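PDB 6NPS: AxyAgu115A from Amphibacillus xylanus NBRC 15112, which acts as a family GH115 alpha-glucuronidase, a hydrolase that probably releases glucuronic acid side groups from arabinoglucuronoxylan. Local coordinates for residues D42-F47 against L134-V140; G92-V96 against E165-R171; T436-D440 against F471-T476; V497-Q502 against L555-D560. The protein carries 3 engineered substitutions. All blocks are in the same frame, centred on the assembly; numbering follows the deposited sequence.

Contact 1 (D42-F47 against L134-V140)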
loop_
_atom_site.group_PDB
_atom_site.type_symbol
_atom_site.label_atom_id
_atom_site.label_comp_id
_atom_site.label_asym_id
_atom_site.label_seq_id
_atom_site.Cartn_x
_atom_site.Cartn_y
_atom_site.Cartn_z
ATOM N N ASP A 42 -42.422 -20.024 36.169
ATOM C CA ASP A 42 -41.925 -21.086 35.293
ATOM C C ASP A 42 -42.948 -22.224 35.157
ATOM O O ASP A 42 -43.156 -22.754 34.057
ATOM C CB ASP A 42 -40.584 -21.616 35.814
ATOM C CG ASP A 42 -39.468 -20.531 35.875
ATOM O OD1 ASP A 42 -39.657 -19.393 35.375
ATOM O OD2 ASP A 42 -38.397 -20.825 36.453
ATOM N N VAL A 43 -43.613 -22.597 36.255
ATOM C CA VAL A 43 -44.660 -23.614 36.166
ATOM C C VAL A 43 -45.758 -23.163 35.202
ATOM O O VAL A 43 -46.238 -23.944 34.367
ATOM C CB VAL A 43 -45.213 -23.924 37.570
ATOM C CG1 VAL A 43 -46.463 -24.839 37.499
ATOM C CG2 VAL A 43 -44.093 -24.548 38.457
ATOM N N GLU A 44 -46.176 -21.901 35.306
ATOM C CA GLU A 44 -47.197 -21.375 34.399
ATOM C C GLU A 44 -46.742 -21.417 32.939
ATOM O O GLU A 44 -47.553 -21.647 32.034
ATOM C CB GLU A 44 -47.561 -19.944 34.790
ATOM C CG GLU A 44 -48.597 -19.289 33.892
ATOM C CD GLU A 44 -48.807 -17.814 34.232
ATOM O OE1 GLU A 44 -49.532 -17.128 33.472
ATOM O OE2 GLU A 44 -48.256 -17.341 35.261
ATOM N N LEU A 45 -45.455 -21.196 32.677
ATOM C CA LEU A 45 -45.021 -21.207 31.281
ATOM C C LEU A 45 -45.042 -22.610 30.706
ATOM O O LEU A 45 -45.273 -22.781 29.500
ATOM C CB LEU A 45 -43.615 -20.639 31.151
ATOM C CG LEU A 45 -43.446 -19.159 31.487
ATOM C CD1 LEU A 45 -41.961 -18.828 31.412
ATOM C CD2 LEU A 45 -44.245 -18.297 30.513
ATOM N N VAL A 46 -44.755 -23.608 31.536
ATOM C CA VAL A 46 -44.713 -24.999 31.081
ATOM C C VAL A 46 -46.122 -25.551 30.906
ATOM O O VAL A 46 -46.432 -26.202 29.891
ATOM C CB VAL A 46 -43.900 -25.842 32.085
ATOM C CG1 VAL A 46 -44.017 -27.332 31.758
ATOM C CG2 VAL A 46 -42.442 -25.401 32.103
ATOM N N PHE A 47 -46.995 -25.341 31.909
ATOM C CA PHE A 47 -48.321 -25.962 31.892
ATOM C C PHE A 47 -49.435 -25.066 31.361
ATOM O O PHE A 47 -50.498 -25.579 30.985
ATOM C CB PHE A 47 -48.673 -26.468 33.307
ATOM C CG PHE A 47 -47.774 -27.582 33.781
ATOM C CD1 PHE A 47 -48.021 -28.891 33.406
ATOM C CD2 PHE A 47 -46.652 -27.312 34.547
ATOM C CE1 PHE A 47 -47.166 -29.933 33.828
ATOM C CE2 PHE A 47 -45.809 -28.320 34.974
ATOM C CZ PHE A 47 -46.069 -29.648 34.604
ATOM N N LEU A 134 -38.384 -29.110 35.021
ATOM C CA LEU A 134 -39.523 -28.798 34.179
ATOM C C LEU A 134 -39.104 -28.324 32.810
ATOM O O LEU A 134 -39.987 -27.983 32.016
ATOM C CB LEU A 134 -40.395 -27.731 34.810
ATOM C CG LEU A 134 -40.990 -28.187 36.140
ATOM C CD1 LEU A 134 -41.759 -27.057 36.774
ATOM C CD2 LEU A 134 -41.874 -29.351 35.852
ATOM N N GLY A 135 -37.800 -28.290 32.519
ATOM C CA GLY A 135 -37.343 -27.938 31.180
ATOM C C GLY A 135 -37.126 -26.453 30.957
ATOM O O GLY A 135 -37.038 -26.016 29.808
ATOM N N VAL A 136 -37.031 -25.664 32.014
ATOM C CA VAL A 136 -36.927 -24.221 31.871
ATOM C C VAL A 136 -35.456 -23.825 31.852
ATOM O O VAL A 136 -34.683 -24.190 32.744
ATOM C CB VAL A 136 -37.695 -23.512 32.993
ATOM C CG1 VAL A 136 -37.531 -21.982 32.900
ATOM C CG2 VAL A 136 -39.161 -23.938 32.936
ATOM N N SER A 137 -35.073 -23.081 30.831
ATOM C CA SER A 137 -33.693 -22.672 30.693
ATOM C C SER A 137 -33.338 -21.561 31.683
ATOM O O SER A 137 -34.183 -20.729 32.018
ATOM C CB SER A 137 -33.451 -22.178 29.259
ATOM O OG SER A 137 -32.190 -21.552 29.193
ATOM N N PRO A 138 -32.082 -21.506 32.139
ATOM C CA PRO A 138 -31.616 -20.341 32.921
ATOM C C PRO A 138 -31.777 -19.006 32.208
ATOM O O PRO A 138 -31.695 -17.959 32.851
ATOM C CB PRO A 138 -30.122 -20.636 33.139
ATOM C CG PRO A 138 -29.947 -22.074 32.878
ATOM C CD PRO A 138 -31.034 -22.530 31.954
ATOM N N LEU A 139 -31.899 -19.024 30.894
ATOM C CA LEU A 139 -32.073 -17.848 30.051
ATOM C C LEU A 139 -33.532 -17.556 29.746
ATOM O O LEU A 139 -33.814 -16.703 28.891
ATOM C CB LEU A 139 -31.306 -18.026 28.733
ATOM C CG LEU A 139 -29.893 -18.603 28.889
ATOM C CD1 LEU A 139 -29.243 -18.855 27.528
ATOM C CD2 LEU A 139 -29.051 -17.654 29.747
ATOM N N VAL A 140 -34.461 -18.230 30.440
ATOM C CA VAL A 140 -35.896 -18.027 30.204
ATOM C C VAL A 140 -36.263 -16.539 30.231
ATOM O O VAL A 140 -36.969 -16.043 29.346
ATOM C CB VAL A 140 -36.732 -18.843 31.219
ATOM C CG1 VAL A 140 -36.367 -18.490 32.665
ATOM C CG2 VAL A 140 -38.215 -18.643 30.956
#
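The ring of Phe47 meets Leu134 at its edge, where CE2 lies 4.2 Å from Leu134 CD2 close to the ring plane; one face of the ring is taken by Val46 CG1 from its own helix, set toward the rim. The loop leaves its helix through a Schellman motif: helix 120-133 has just ended, and Gly135, with a positive phi of 89°, turns the chain so that it runs back beside helix 30-47. Leu134 splits its branches between two partners, CD2 going to Phe47 and CD1 to Val43 CG2 at 3.8 Å. Val46 CG2 fits against backbone and side chain together, 3.6 Å from Leu134 O and 3.7 Å from Val136 CG2. The other methyl of Val136, CG1, lies anti to the backbone N (chi1 177°) and rests 3.8 Å from CG of the Asp42 carboxylate. That buried carboxylate finds its charge partner in Arg207 of helix 195-207, which itself packs on Val136 and Val140. Were Val136 an alanine, both methyls would be missing, and a gap would probably open between Val46 CG2 and the flank of the Asp42-Arg207 ion pair. Further along, an ST turn (Ser137 OG to Leu139 N, 3.1 Å) lies within the type I turn from Ser137 to Val140, after which Val140 CG2 is 3.8 Å from Leu45 CD1.

Contact 2 (G92-V96 against E165-R171)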
loop_
_atom_site.group_PDB
_atom_site.type_symbol
_atom_site.label_atom_id
_atom_site.label_comp_id
_atom_site.label_asym_id
_atom_site.label_seq_id
_atom_site.Cartn_x
_atom_site.Cartn_y
_atom_site.Cartn_z
ATOM N N GLY A 92 -25.220 -27.402 57.779
ATOM C CA GLY A 92 -23.894 -26.836 57.870
ATOM C C GLY A 92 -23.130 -26.698 56.562
ATOM O O GLY A 92 -22.117 -25.990 56.539
ATOM N N LYS A 93 -23.564 -27.358 55.477
ATOM C CA LYS A 93 -22.863 -27.288 54.202
ATOM C C LYS A 93 -23.199 -25.995 53.467
ATOM O O LYS A 93 -24.228 -25.373 53.704
ATOM C CB LYS A 93 -23.206 -28.487 53.325
ATOM C CG LYS A 93 -22.573 -29.760 53.853
ATOM C CD LYS A 93 -22.788 -30.902 52.925
ATOM C CE LYS A 93 -22.084 -32.138 53.467
ATOM N NZ LYS A 93 -22.374 -33.302 52.587
ATOM N N ARG A 94 -22.318 -25.609 52.537
ATOM C CA ARG A 94 -22.404 -24.335 51.840
ATOM C C ARG A 94 -23.137 -24.534 50.514
ATOM O O ARG A 94 -22.683 -25.313 49.675
ATOM C CB ARG A 94 -20.999 -23.788 51.600
ATOM C CG ARG A 94 -20.940 -22.421 50.907
ATOM C CD ARG A 94 -19.499 -21.874 50.777
ATOM N NE ARG A 94 -18.467 -22.894 50.985
ATOM C CZ ARG A 94 -17.932 -23.672 50.033
ATOM N NH1 ARG A 94 -18.319 -23.579 48.756
ATOM N NH2 ARG A 94 -17.001 -24.560 50.362
ATOM N N GLU A 95 -24.253 -23.826 50.327
ATOM C CA GLU A 95 -24.968 -23.778 49.053
ATOM C C GLU A 95 -25.331 -25.174 48.540
ATOM O O GLU A 95 -25.161 -25.491 47.365
ATOM C CB GLU A 95 -24.144 -22.997 48.023
ATOM C CG GLU A 95 -23.820 -21.583 48.529
ATOM C CD GLU A 95 -23.056 -20.690 47.539
ATOM O OE1 GLU A 95 -22.425 -21.190 46.587
ATOM O OE2 GLU A 95 -23.069 -19.456 47.746
ATOM N N VAL A 96 -25.858 -26.015 49.430
ATOM C CA VAL A 96 -26.287 -27.360 49.056
ATOM C C VAL A 96 -27.808 -27.471 49.218
ATOM O O VAL A 96 -28.405 -26.795 50.063
ATOM C CB VAL A 96 -25.541 -28.387 49.963
ATOM C CG1 VAL A 96 -26.331 -29.657 50.135
ATOM C CG2 VAL A 96 -24.146 -28.679 49.400
ATOM N N GLU A 165 -21.281 -29.246 47.447
ATOM C CA GLU A 165 -20.838 -27.863 47.613
ATOM C C GLU A 165 -20.182 -27.395 46.314
ATOM O O GLU A 165 -19.515 -28.190 45.635
ATOM C CB GLU A 165 -19.854 -27.739 48.779
ATOM C CG GLU A 165 -20.536 -27.667 50.136
ATOM C CD GLU A 165 -19.565 -27.577 51.327
ATOM O OE1 GLU A 165 -18.470 -28.178 51.282
ATOM O OE2 GLU A 165 -19.903 -26.887 52.307
ATOM N N PRO A 166 -20.379 -26.145 45.914
ATOM C CA PRO A 166 -19.746 -25.667 44.673
ATOM C C PRO A 166 -18.227 -25.786 44.724
ATOM O O PRO A 166 -17.596 -25.509 45.748
ATOM C CB PRO A 166 -20.195 -24.200 44.602
ATOM C CG PRO A 166 -21.547 -24.187 45.344
ATOM C CD PRO A 166 -21.359 -25.181 46.459
ATOM N N SER A 167 -17.621 -26.157 43.581
ATOM C CA SER A 167 -16.172 -26.352 43.560
ATOM C C SER A 167 -15.435 -25.033 43.800
ATOM O O SER A 167 -14.358 -25.022 44.409
ATOM C CB SER A 167 -15.722 -26.960 42.220
ATOM O OG SER A 167 -16.505 -28.068 41.852
ATOM N N VAL A 168 -16.007 -23.908 43.370
ATOM C CA VAL A 168 -15.381 -22.608 43.586
ATOM C C VAL A 168 -16.281 -21.787 44.524
ATOM O O VAL A 168 -17.496 -21.675 44.310
ATOM C CB VAL A 168 -15.100 -21.861 42.257
ATOM C CG1 VAL A 168 -14.536 -20.425 42.552
ATOM C CG2 VAL A 168 -14.144 -22.691 41.329
ATOM N N LYS A 169 -15.682 -21.192 45.551
ATOM C CA LYS A 169 -16.494 -20.592 46.618
ATOM C C LYS A 169 -17.297 -19.368 46.157
ATOM O O LYS A 169 -18.487 -19.232 46.506
ATOM C CB LYS A 169 -15.621 -20.215 47.800
ATOM C CG LYS A 169 -16.488 -19.853 49.034
ATOM C CD LYS A 169 -15.620 -19.591 50.273
ATOM C CE LYS A 169 -16.486 -19.389 51.522
ATOM N NZ LYS A 169 -15.676 -19.005 52.730
ATOM N N TYR A 170 -16.673 -18.458 45.393
ATOM C CA TYR A 170 -17.341 -17.266 44.861
ATOM C C TYR A 170 -17.264 -17.267 43.334
ATOM O O TYR A 170 -16.173 -17.395 42.769
ATOM C CB TYR A 170 -16.687 -16.005 45.400
ATOM C CG TYR A 170 -16.675 -15.952 46.918
ATOM C CD1 TYR A 170 -17.870 -15.831 47.639
ATOM C CD2 TYR A 170 -15.477 -16.051 47.644
ATOM C CE1 TYR A 170 -17.868 -15.741 48.998
ATOM C CE2 TYR A 170 -15.480 -15.972 49.051
ATOM C CZ TYR A 170 -16.685 -15.823 49.704
ATOM O OH TYR A 170 -16.752 -15.755 51.080
ATOM N N ARG A 171 -18.415 -17.100 42.671
ATOM C CA ARG A 171 -18.537 -17.417 41.235
ATOM C C ARG A 171 -19.435 -16.362 40.605
ATOM O O ARG A 171 -20.589 -16.216 41.026
ATOM C CB ARG A 171 -19.160 -18.817 40.984
ATOM C CG ARG A 171 -18.573 -20.026 41.740
ATOM C CD ARG A 171 -19.499 -21.286 41.652
ATOM N NE ARG A 171 -20.862 -21.023 42.122
ATOM C CZ ARG A 171 -21.199 -20.870 43.409
ATOM N NH1 ARG A 171 -20.268 -20.992 44.371
ATOM N NH2 ARG A 171 -22.473 -20.641 43.723
HETATM O O HOH W 1 -19.935 -21.550 47.539
#
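Arg94 lays its guanidinium between Glu165 and Lys169, folded in by a bend at chi3 (16°): CD of Glu165 stands over one face, CG of Lys169 over the other, both toward the rim. Guanidinium and carboxylate planes are only 23° apart, and Glu165 OE1 lies well out of the guanidinium plane, 4.0 Å from Arg94 NH2: the charges attract, but no N-H points at the oxygen. Glu165 OE2 does the bonding, taking the backbone Arg94 N at 2.7 Å on its anti lone pair. In the guanidinium plane lie Pro166 O and a water that accepts from Arg94 NH1 and donates to Lys169 O. These residues join the loop before strand 97-106 to the entry of strand 170-174, the first strand of the eight-stranded parallel sheet expected of a TIM barrel. Glu95 and Arg171 approach from opposite directions, planes 88° apart. Arg171 grips a single oxygen end-on, NH2 at 2.9 Å and NH1 at 3.1 Å from Glu95 OE1, while Glu95 OE2 pairs with Arg121. Pro166 CG sits over a face of the Arg171 guanidinium, whose rotation is fixed further by Arg171 NH1 donating to Val168 O at 2.9 Å and NH2 to Lys209 O.

Contact 3 (T436-D440 against F471-T476)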
loop_
_atom_site.group_PDB
_atom_site.type_symbol
_atom_site.label_atom_id
_atom_site.label_comp_id
_atom_site.label_asym_id
_atom_site.label_seq_id
_atom_site.Cartn_x
_atom_site.Cartn_y
_atom_site.Cartn_z
ATOM N N THR A 436 -9.233 -24.482 33.725
ATOM C CA THR A 436 -8.847 -25.675 34.472
ATOM C C THR A 436 -7.405 -25.605 34.937
ATOM O O THR A 436 -7.078 -26.151 35.995
ATOM C CB THR A 436 -9.055 -26.971 33.673
ATOM O OG1 THR A 436 -8.285 -26.934 32.451
ATOM C CG2 THR A 436 -10.537 -27.144 33.357
ATOM N N MET A 437 -6.523 -24.970 34.163
ATOM C CA MET A 437 -5.160 -24.797 34.646
ATOM C C MET A 437 -5.121 -23.942 35.918
ATOM O O MET A 437 -4.346 -24.223 36.847
ATOM C CB MET A 437 -4.314 -24.163 33.560
ATOM C CG MET A 437 -2.861 -24.194 33.886
ATOM S SD MET A 437 -1.933 -23.598 32.483
ATOM C CE MET A 437 -0.262 -23.769 33.069
ATOM N N ALA A 438 -5.932 -22.888 35.974
ATOM C CA ALA A 438 -5.978 -22.053 37.180
ATOM C C ALA A 438 -6.436 -22.865 38.386
ATOM O O ALA A 438 -5.849 -22.774 39.477
ATOM C CB ALA A 438 -6.912 -20.878 36.943
ATOM N N TYR A 439 -7.439 -23.732 38.193
ATOM C CA TYR A 439 -7.863 -24.616 39.279
ATOM C C TYR A 439 -6.760 -25.588 39.673
ATOM O O TYR A 439 -6.533 -25.838 40.861
ATOM C CB TYR A 439 -9.118 -25.374 38.848
ATOM C CG TYR A 439 -9.830 -26.097 39.955
ATOM C CD1 TYR A 439 -9.407 -27.353 40.374
ATOM C CD2 TYR A 439 -10.937 -25.530 40.578
ATOM C CE1 TYR A 439 -10.085 -28.044 41.399
ATOM C CE2 TYR A 439 -11.605 -26.198 41.582
ATOM C CZ TYR A 439 -11.173 -27.453 41.989
ATOM O OH TYR A 439 -11.845 -28.118 42.981
ATOM N N ASP A 440 -6.084 -26.171 38.682
ATOM C CA ASP A 440 -4.979 -27.089 38.942
ATOM C C ASP A 440 -3.862 -26.427 39.742
ATOM O O ASP A 440 -3.156 -27.097 40.502
ATOM C CB ASP A 440 -4.411 -27.620 37.621
ATOM C CG ASP A 440 -5.427 -28.500 36.814
ATOM O OD1 ASP A 440 -6.435 -28.996 37.398
ATOM O OD2 ASP A 440 -5.192 -28.696 35.571
ATOM N N PHE A 471 -16.752 -28.629 39.176
ATOM C CA PHE A 471 -15.499 -28.830 38.459
ATOM C C PHE A 471 -15.259 -30.312 38.176
ATOM O O PHE A 471 -14.592 -30.665 37.199
ATOM C CB PHE A 471 -14.356 -28.214 39.271
ATOM C CG PHE A 471 -13.102 -28.068 38.509
ATOM C CD1 PHE A 471 -12.916 -26.968 37.677
ATOM C CD2 PHE A 471 -12.113 -29.047 38.590
ATOM C CE1 PHE A 471 -11.745 -26.828 36.945
ATOM C CE2 PHE A 471 -10.930 -28.931 37.860
ATOM C CZ PHE A 471 -10.746 -27.841 37.042
ATOM N N ASP A 472 -15.799 -31.198 39.005
ATOM C CA ASP A 472 -15.590 -32.618 38.751
ATOM C C ASP A 472 -16.310 -33.070 37.488
ATOM O O ASP A 472 -15.799 -33.942 36.768
ATOM C CB ASP A 472 -16.022 -33.434 39.957
ATOM C CG ASP A 472 -15.174 -33.112 41.190
ATOM O OD1 ASP A 472 -13.982 -32.757 41.020
ATOM O OD2 ASP A 472 -15.700 -33.192 42.323
ATOM N N LYS A 473 -17.461 -32.463 37.167
ATOM C CA LYS A 473 -18.145 -32.817 35.925
ATOM C C LYS A 473 -17.468 -32.207 34.695
ATOM O O LYS A 473 -17.387 -32.866 33.639
ATOM C CB LYS A 473 -19.608 -32.379 35.982
ATOM C CG LYS A 473 -20.438 -32.998 34.860
ATOM C CD LYS A 473 -21.792 -32.318 34.672
ATOM C CE LYS A 473 -22.535 -32.180 35.994
ATOM N NZ LYS A 473 -23.760 -31.324 35.868
ATOM N N TRP A 474 -17.064 -30.922 34.755
ATOM C CA TRP A 474 -16.662 -30.242 33.530
ATOM C C TRP A 474 -15.188 -29.877 33.489
ATOM O O TRP A 474 -14.722 -29.399 32.450
ATOM C CB TRP A 474 -17.504 -28.982 33.296
ATOM C CG TRP A 474 -18.968 -29.288 33.081
ATOM C CD1 TRP A 474 -19.994 -28.991 33.914
ATOM C CD2 TRP A 474 -19.536 -29.950 31.955
ATOM N NE1 TRP A 474 -21.178 -29.426 33.374
ATOM C CE2 TRP A 474 -20.923 -30.036 32.180
ATOM C CE3 TRP A 474 -19.004 -30.508 30.790
ATOM C CZ2 TRP A 474 -21.802 -30.656 31.276
ATOM C CZ3 TRP A 474 -19.879 -31.120 29.872
ATOM C CH2 TRP A 474 -21.258 -31.189 30.128
ATOM N N GLY A 475 -14.439 -30.118 34.564
ATOM C CA GLY A 475 -13.073 -29.646 34.601
ATOM C C GLY A 475 -11.968 -30.557 34.100
ATOM O O GLY A 475 -12.092 -31.250 33.069
ATOM N N THR A 476 -10.851 -30.538 34.836
ATOM C CA THR A 476 -9.644 -31.211 34.358
ATOM C C THR A 476 -9.895 -32.675 34.016
ATOM O O THR A 476 -9.344 -33.175 33.034
ATOM C CB THR A 476 -8.506 -31.103 35.384
ATOM O OG1 THR A 476 -8.470 -29.787 35.922
ATOM C CG2 THR A 476 -7.143 -31.458 34.742
#
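Tyr439 and Phe471 form a face-to-face stack, ring centroids 3.7 Å apart and planes 12° from parallel, the two side chains sliding past each other in opposite directions. This is the tight half of the contact. Phe471 CG stands anti to its backbone N (chi1 -166°), which lets the ring slip between Tyr439 on one face and Gly475 CA on the other, with Thr436 CG2 3.8 Å from its CZ. Gly475 suits the spot, since a CB would clash with Phe471 O. A leucine replacing Tyr439 is likely to leave Phe471 without its flat partner and freer to turn. The more exposed half is polar and rests on one short bond: Thr476 OG1 donates to Asp440 OD1 at 2.6 Å, arriving on the syn side and 17° out of the carboxylate plane. Thr476 CG2 sits near the second oxygen, Asp440 OD2, which takes a hydrogen bond from Thr835 of the C-terminal part of the chain. Trp447 of strand 446-450, a strand of the parallel sheet, touches both the Tyr439 and Phe471 side chains, so the contact joins helix 428-440, before that strand, to helix 471-474, after it.

Contact 4 (V497-Q502 against L555-D560)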
loop_
_atom_site.group_PDB
_atom_site.type_symbol
_atom_site.label_atom_id
_atom_site.label_comp_id
_atom_site.label_asym_id
_atom_site.label_seq_id
_atom_site.Cartn_x
_atom_site.Cartn_y
_atom_site.Cartn_z
ATOM N N VAL A 497 -37.982 -27.294 20.046
ATOM C CA VAL A 497 -37.961 -26.332 18.952
ATOM C C VAL A 497 -37.379 -26.951 17.688
ATOM O O VAL A 497 -37.932 -26.825 16.588
ATOM C CB VAL A 497 -37.144 -25.092 19.375
ATOM C CG1 VAL A 497 -37.177 -24.063 18.272
ATOM C CG2 VAL A 497 -37.636 -24.529 20.705
ATOM N N PHE A 498 -36.226 -27.584 17.837
ATOM C CA PHE A 498 -35.433 -28.104 16.740
ATOM C C PHE A 498 -35.365 -29.621 16.862
ATOM O O PHE A 498 -35.296 -30.155 17.974
ATOM C CB PHE A 498 -34.035 -27.500 16.807
ATOM C CG PHE A 498 -33.971 -26.052 16.387
ATOM C CD1 PHE A 498 -34.695 -25.609 15.275
ATOM C CD2 PHE A 498 -33.169 -25.149 17.070
ATOM C CE1 PHE A 498 -34.622 -24.275 14.867
ATOM C CE2 PHE A 498 -33.075 -23.825 16.662
ATOM C CZ PHE A 498 -33.808 -23.380 15.561
ATOM N N ASN A 499 -35.402 -30.326 15.742
ATOM C CA ASN A 499 -35.219 -31.765 15.831
ATOM C C ASN A 499 -33.721 -32.067 15.937
ATOM O O ASN A 499 -32.868 -31.164 15.965
ATOM C CB ASN A 499 -35.891 -32.469 14.646
ATOM C CG ASN A 499 -35.345 -32.036 13.302
ATOM O OD1 ASN A 499 -34.158 -31.723 13.149
ATOM N ND2 ASN A 499 -36.215 -32.040 12.294
ATOM N N LEU A 500 -33.388 -33.359 15.958
ATOM C CA LEU A 500 -31.997 -33.762 16.139
ATOM C C LEU A 500 -31.078 -33.165 15.071
ATOM O O LEU A 500 -29.994 -32.640 15.384
ATOM C CB LEU A 500 -31.915 -35.286 16.152
ATOM C CG LEU A 500 -30.506 -35.791 16.410
ATOM C CD1 LEU A 500 -30.572 -36.940 17.403
ATOM C CD2 LEU A 500 -29.845 -36.199 15.077
ATOM N N GLU A 501 -31.484 -33.249 13.791
ATOM C CA GLU A 501 -30.653 -32.736 12.711
ATOM C C GLU A 501 -30.501 -31.214 12.804
ATOM O O GLU A 501 -29.426 -30.670 12.511
ATOM C CB GLU A 501 -31.255 -33.148 11.355
ATOM C CG GLU A 501 -30.879 -32.239 10.196
ATOM C CD GLU A 501 -31.635 -32.560 8.906
ATOM O OE1 GLU A 501 -31.314 -31.956 7.850
ATOM O OE2 GLU A 501 -32.559 -33.407 8.957
ATOM N N GLN A 502 -31.568 -30.509 13.202
ATOM C CA GLN A 502 -31.467 -29.058 13.372
ATOM C C GLN A 502 -30.548 -28.692 14.534
ATOM O O GLN A 502 -29.785 -27.709 14.451
ATOM C CB GLN A 502 -32.855 -28.456 13.564
ATOM C CG GLN A 502 -33.727 -28.621 12.314
ATOM C CD GLN A 502 -35.148 -28.220 12.557
ATOM O OE1 GLN A 502 -35.779 -28.672 13.520
ATOM N NE2 GLN A 502 -35.672 -27.342 11.695
ATOM N N LEU A 555 -32.144 -22.298 9.426
ATOM C CA LEU A 555 -32.855 -22.358 10.706
ATOM C C LEU A 555 -33.663 -21.091 10.969
ATOM O O LEU A 555 -34.692 -21.145 11.648
ATOM C CB LEU A 555 -31.869 -22.618 11.854
ATOM C CG LEU A 555 -31.065 -23.916 11.704
ATOM C CD1 LEU A 555 -30.056 -24.057 12.818
ATOM C CD2 LEU A 555 -31.996 -25.123 11.687
ATOM N N TYR A 556 -33.190 -19.942 10.479
ATOM C CA TYR A 556 -33.953 -18.689 10.556
ATOM C C TYR A 556 -35.340 -18.863 9.949
ATOM O O TYR A 556 -36.337 -18.395 10.509
ATOM C CB TYR A 556 -33.145 -17.597 9.818
ATOM C CG TYR A 556 -33.678 -16.185 9.821
ATOM C CD1 TYR A 556 -34.620 -15.781 8.886
ATOM C CD2 TYR A 556 -33.178 -15.225 10.702
ATOM C CE1 TYR A 556 -35.085 -14.477 8.855
ATOM C CE2 TYR A 556 -33.643 -13.904 10.689
ATOM C CZ TYR A 556 -34.595 -13.545 9.776
ATOM O OH TYR A 556 -35.073 -12.253 9.742
ATOM N N GLN A 557 -35.423 -19.566 8.818
ATOM C CA GLN A 557 -36.713 -19.789 8.189
ATOM C C GLN A 557 -37.484 -20.940 8.817
ATOM O O GLN A 557 -38.718 -20.970 8.735
ATOM C CB GLN A 557 -36.605 -20.042 6.715
ATOM C CG GLN A 557 -37.909 -19.519 6.160
ATOM C CD GLN A 557 -38.134 -19.849 4.718
ATOM O OE1 GLN A 557 -38.600 -20.942 4.380
ATOM N NE2 GLN A 557 -37.751 -18.931 3.838
ATOM N N GLU A 558 -36.799 -21.915 9.416
ATOM C CA GLU A 558 -37.518 -23.074 9.984
ATOM C C GLU A 558 -38.028 -22.847 11.408
ATOM O O GLU A 558 -39.069 -23.398 11.774
ATOM C CB GLU A 558 -36.629 -24.318 9.940
ATOM C CG GLU A 558 -36.456 -24.829 8.511
ATOM C CD GLU A 558 -35.183 -25.640 8.318
ATOM O OE1 GLU A 558 -34.786 -25.844 7.145
ATOM O OE2 GLU A 558 -34.591 -26.081 9.331
ATOM N N VAL A 559 -37.340 -22.047 12.226
ATOM C CA VAL A 559 -37.785 -21.873 13.613
ATOM C C VAL A 559 -39.194 -21.293 13.654
ATOM O O VAL A 559 -39.559 -20.440 12.841
ATOM C CB VAL A 559 -36.789 -21.001 14.402
ATOM C CG1 VAL A 559 -36.757 -19.566 13.865
ATOM C CG2 VAL A 559 -37.111 -21.036 15.936
ATOM N N ASP A 560 -40.013 -21.782 14.578
ATOM C CA ASP A 560 -41.370 -21.261 14.715
ATOM C C ASP A 560 -41.360 -19.868 15.351
ATOM O O ASP A 560 -40.391 -19.456 15.999
ATOM C CB ASP A 560 -42.231 -22.213 15.545
ATOM C CG ASP A 560 -41.744 -22.329 16.972
ATOM O OD1 ASP A 560 -42.181 -21.514 17.807
ATOM O OD2 ASP A 560 -40.910 -23.218 17.255
HETATM O O HOH W 2 -39.445 -24.723 15.583
#
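The capping box that starts helix 500-519 lends one of its two members, Gln502, to a bond with Glu558 in the last turn of helix 537-558. With CG anti to the carbonyl carbon (chi1 -65°) and the chain extended beyond it, Gln502 reaches across: its NE2 donates to Glu558 OE2 at 2.9 Å, nearly straight (162°) and in the amide's own plane, meeting the carboxylate on its anti side and 32° out of its plane. The carbonyl end of the same amide serves the helix start: Gln502 OE1 receives Asn499 N at 2.8 Å on a lone pair, and Asn499 OD1 takes Gln502 N in return at 2.9 Å. With both ends engaged, the amide is held against flipping. The aliphatic stem of Gln502 is used too, its CB resting 3.9 Å from Leu555 CD2. Next to this polar part lies an apolar patch, in which Phe498 CE1 comes within 4.0 Å of Val559 CB, while Val497 and Val559 run alongside each other in the same direction, Val497 CG1 3.8 Å from Val559 CG2. Val497 CG1 also stands over the centre of a Phe498 ring face. At the far end a water donates to Val497 O and to Asp560 OD2, an oxygen that His563 shares, and accepts a hydrogen bond from Asp560 N at 3.2 Å. Capped start beside finished end, this is the pairing expected of an antiparallel helical hairpin.

In the fold
Contacts 2 and 3 touch directly, their centres 15 Å apart: Ser167 OG probably bonds Phe471 N at 2.7 Å, and Ser167 O packs on Tyr439 CE2 at 4.1 Å. They thereby connect the surroundings of the first and last strands in sequence of the parallel sheet, 170-174 and 446-450, which are neighbours in it. Contact 1, whose segments alternate along the chain with those of contact 2, lies 25 Å from it between centres. Helix 482-494, which packs on the 134-140 loop, leads toward segment 497-502, and the nearest atoms of contacts 1 and 4 are about 9 Å apart. A glycerol, probably from crystallisation, binds Lys473 and Trp474 in contact 3.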